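Local coordinates for protein inositol-1-monophosphatase SuhB (PDB 2Q74) that probably dephosphorylates inositol 1-phosphate to free myo-inositol as a magnesium-dependent phosphatase that dimerises when magnesium binds, at residues E193-L201 with A277-L285. Residues are numbered along the deposited sequence; the frame is centred on the assembly and turned at random.
Sequences ELLAHVVPL and AALQRFNGL
Phe282 lays its ring against His197, while Leu194 packs on the CB from which that ring springs. Over one face of the phenyl group sits His197 CB, 3.5 Å from the Phe282 ring centroid and only 16° off the ring normal, a CH-pi contact. The imidazole follows as the edge of a T-shaped pair: its plane is turned 64° from that of Phe282, with the His197 and Phe282 ring centroids 4.7 Å apart and ND1 leading, 3.5 Å from Phe282 CD2. An aromatic ring suits this place because it offers a broad apolar face to a methylene and a ring edge together; Arg281 CG lies over the opposite face, toward its rim.

The CG of Leu194 lies anti to the backbone N (chi1 173°), which carries the forked end across toward the type I turn from Gln280 to Asn283. CD1 meets Phe282 CB at 3.3 Å, and CD2 rests 3.8 Å from Gly284 CA, where the lack of a side chain gives a branched leucine room to lie close to the main chain.

Helices 188-198 and 272-280 run in opposite directions here, and both pack on the five-stranded sheet, as neighbours in an outer helical layer of the alpha-beta-alpha-beta-alpha sandwich of inositol monophosphatases. Tyr227 of strand 225-231 lies beneath both, touching Leu194 and Leu279, and its hydroxyl hydrogen-bonds to Gly284 O.

Four residues on from His197, in the 3-10 segment 199-201, Leu201 CD1 packs 3.6 Å from Ala278 CB and approaches the edge of Phe282, with CE1 4.4 Å away. The short methyl of Ala278 leaves room for the longer Leu201 side chain to reach it. Helix 188-198 also takes part in the dimer: Ala196 packs on Ala192, and His197 on Glu189, of the second subunit.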
loop_
_atom_site.group_PDB
_atom_site.type_symbol
_atom_site.label_atom_id
_atom_site.label_comp_id
_atom_site.label_asym_id
_atom_site.label_seq_id
_atom_site.Cartn_x
_atom_site.Cartn_y
_atom_site.Cartn_z
ATOM N N GLU A 193 -19.746 -0.115 -4.950
ATOM C CA GLU A 193 -20.974 -0.769 -4.516
ATOM C C GLU A 193 -20.800 -2.284 -4.607
ATOM O O GLU A 193 -21.136 -3.022 -3.680
ATOM C CB GLU A 193 -22.131 -0.324 -5.422
ATOM C CG GLU A 193 -23.489 -0.220 -4.751
ATOM C CD GLU A 193 -23.718 1.133 -4.084
ATOM O OE1 GLU A 193 -23.466 2.178 -4.737
ATOM O OE2 GLU A 193 -24.164 1.149 -2.907
ATOM N N LEU A 194 -20.275 -2.733 -5.741
ATOM C CA LEU A 194 -19.966 -4.138 -5.953
ATOM C C LEU A 194 -19.019 -4.681 -4.897
ATOM O O LEU A 194 -19.225 -5.780 -4.393
ATOM C CB LEU A 194 -19.336 -4.334 -7.334
ATOM C CG LEU A 194 -18.785 -5.726 -7.671
ATOM C CD1 LEU A 194 -19.893 -6.679 -8.015
ATOM C CD2 LEU A 194 -17.808 -5.624 -8.815
ATOM N N LEU A 195 -17.977 -3.920 -4.576
ATOM C CA LEU A 195 -16.984 -4.359 -3.608
ATOM C C LEU A 195 -17.559 -4.508 -2.221
ATOM O O LEU A 195 -17.226 -5.450 -1.517
ATOM C CB LEU A 195 -15.788 -3.402 -3.557
ATOM C CG LEU A 195 -14.861 -3.450 -4.776
ATOM C CD1 LEU A 195 -13.662 -2.490 -4.639
ATOM C CD2 LEU A 195 -14.388 -4.896 -5.042
ATOM N N ALA A 196 -18.413 -3.575 -1.820
ATOM C CA ALA A 196 -19.058 -3.662 -0.521
ATOM C C ALA A 196 -19.726 -5.034 -0.376
ATOM O O ALA A 196 -19.658 -5.645 0.673
ATOM C CB ALA A 196 -20.043 -2.532 -0.332
ATOM N N HIS A 197 -20.301 -5.552 -1.447
ATOM C CA HIS A 197 -20.928 -6.865 -1.398
ATOM C C HIS A 197 -19.939 -8.003 -1.171
ATOM O O HIS A 197 -20.248 -8.962 -0.470
ATOM C CB HIS A 197 -21.731 -7.140 -2.672
ATOM C CG HIS A 197 -22.920 -6.244 -2.850
ATOM N ND1 HIS A 197 -23.706 -6.273 -3.981
ATOM C CD2 HIS A 197 -23.445 -5.284 -2.052
ATOM C CE1 HIS A 197 -24.673 -5.381 -3.868
ATOM N NE2 HIS A 197 -24.534 -4.765 -2.708
ATOM N N VAL A 198 -18.757 -7.916 -1.771
ATOM C CA VAL A 198 -17.751 -8.977 -1.618
ATOM C C VAL A 198 -16.921 -8.835 -0.334
ATOM O O VAL A 198 -16.377 -9.819 0.166
ATOM C CB VAL A 198 -16.863 -9.131 -2.897
ATOM C CG1 VAL A 198 -16.884 -7.891 -3.749
ATOM C CG2 VAL A 198 -15.449 -9.521 -2.547
ATOM N N VAL A 199 -16.881 -7.627 0.222
ATOM C CA VAL A 199 -16.124 -7.326 1.455
ATOM C C VAL A 199 -16.365 -8.311 2.617
ATOM O O VAL A 199 -15.425 -8.781 3.245
ATOM C CB VAL A 199 -16.397 -5.856 1.956
ATOM C CG1 VAL A 199 -15.977 -5.673 3.425
ATOM C CG2 VAL A 199 -15.689 -4.829 1.070
ATOM N N PRO A 200 -17.624 -8.620 2.926
ATOM C CA PRO A 200 -17.855 -9.590 4.000
ATOM C C PRO A 200 -17.547 -11.048 3.646
ATOM O O PRO A 200 -17.470 -11.879 4.537
ATOM C CB PRO A 200 -19.349 -9.427 4.291
ATOM C CG PRO A 200 -19.919 -9.006 2.996
ATOM C CD PRO A 200 -18.892 -8.105 2.384
ATOM N N LEU A 201 -17.367 -11.358 2.373
ATOM C CA LEU A 201 -17.039 -12.723 1.969
ATOM C C LEU A 201 -15.547 -13.011 2.027
ATOM O O LEU A 201 -15.151 -14.156 1.763
ATOM C CB LEU A 201 -17.501 -12.979 0.542
ATOM C CG LEU A 201 -18.999 -12.889 0.302
ATOM C CD1 LEU A 201 -19.254 -12.973 -1.186
ATOM C CD2 LEU A 201 -19.726 -13.994 1.044
ATOM N N ALA A 277 -17.660 -16.843 -8.687
ATOM C CA ALA A 277 -19.080 -16.989 -8.384
ATOM C C ALA A 277 -19.622 -15.745 -7.674
ATOM O O ALA A 277 -20.582 -15.127 -8.147
ATOM C CB ALA A 277 -19.312 -18.231 -7.533
ATOM N N ALA A 278 -19.002 -15.373 -6.552
ATOM C CA ALA A 278 -19.409 -14.183 -5.808
ATOM C C ALA A 278 -19.422 -12.926 -6.687
ATOM O O ALA A 278 -20.299 -12.082 -6.554
ATOM C CB ALA A 278 -18.509 -13.984 -4.600
ATOM N N LEU A 279 -18.455 -12.811 -7.594
ATOM C CA LEU A 279 -18.369 -11.643 -8.481
ATOM C C LEU A 279 -19.521 -11.642 -9.484
ATOM O O LEU A 279 -20.220 -10.643 -9.633
ATOM C CB LEU A 279 -17.014 -11.592 -9.214
ATOM C CG LEU A 279 -15.783 -11.082 -8.444
ATOM C CD1 LEU A 279 -14.555 -11.046 -9.334
ATOM C CD2 LEU A 279 -16.029 -9.715 -7.860
ATOM N N GLN A 280 -19.716 -12.771 -10.161
ATOM C CA GLN A 280 -20.841 -12.934 -11.092
ATOM C C GLN A 280 -22.153 -12.650 -10.382
ATOM O O GLN A 280 -22.980 -11.867 -10.854
ATOM C CB GLN A 280 -20.895 -14.351 -11.654
ATOM C CG GLN A 280 -19.760 -14.680 -12.603
ATOM C CD GLN A 280 -20.008 -15.942 -13.406
ATOM O OE1 GLN A 280 -19.074 -16.701 -13.674
ATOM N NE2 GLN A 280 -21.269 -16.177 -13.794
ATOM N N ARG A 281 -22.313 -13.275 -9.225
ATOM C CA ARG A 281 -23.471 -13.062 -8.376
ATOM C C ARG A 281 -23.847 -11.584 -8.182
ATOM O O ARG A 281 -25.001 -11.283 -7.898
ATOM C CB ARG A 281 -23.218 -13.722 -7.025
ATOM C CG ARG A 281 -24.317 -13.519 -6.034
ATOM C CD ARG A 281 -24.143 -14.386 -4.805
ATOM N NE ARG A 281 -25.439 -14.579 -4.161
ATOM C CZ ARG A 281 -25.681 -15.392 -3.132
ATOM N NH1 ARG A 281 -24.705 -16.109 -2.574
ATOM N NH2 ARG A 281 -26.918 -15.471 -2.656
ATOM N N PHE A 282 -22.889 -10.672 -8.331
ATOM C CA PHE A 282 -23.164 -9.235 -8.231
ATOM C C PHE A 282 -22.820 -8.435 -9.497
ATOM O O PHE A 282 -22.882 -7.210 -9.478
ATOM C CB PHE A 282 -22.376 -8.634 -7.064
ATOM C CG PHE A 282 -22.611 -9.314 -5.748
ATOM C CD1 PHE A 282 -21.540 -9.757 -4.983
ATOM C CD2 PHE A 282 -23.889 -9.496 -5.260
ATOM C CE1 PHE A 282 -21.748 -10.381 -3.758
ATOM C CE2 PHE A 282 -24.095 -10.118 -4.034
ATOM C CZ PHE A 282 -23.022 -10.564 -3.289
ATOM N N ASN A 283 -22.454 -9.119 -10.581
ATOM C CA ASN A 283 -22.054 -8.470 -11.842
ATOM C C ASN A 283 -20.781 -7.645 -11.771
ATOM O O ASN A 283 -20.836 -6.425 -11.612
ATOM C CB ASN A 283 -23.180 -7.598 -12.406
ATOM C CG ASN A 283 -24.022 -8.326 -13.414
ATOM O OD1 ASN A 283 -24.771 -7.703 -14.166
ATOM N ND2 ASN A 283 -23.911 -9.653 -13.444
ATOM N N GLY A 284 -19.641 -8.313 -11.916
ATOM C CA GLY A 284 -18.335 -7.641 -11.937
ATOM C C GLY A 284 -17.292 -8.300 -12.839
ATOM O O GLY A 284 -16.387 -7.610 -13.353
ATOM N N LEU A 285 -17.410 -9.626 -13.018
ATOM C CA LEU A 285 -16.491 -10.410 -13.852
ATOM C C LEU A 285 -16.843 -10.311 -15.337
ATOM O O LEU A 285 -16.316 -11.086 -16.150
ATOM C CB LEU A 285 -16.473 -11.894 -13.399
#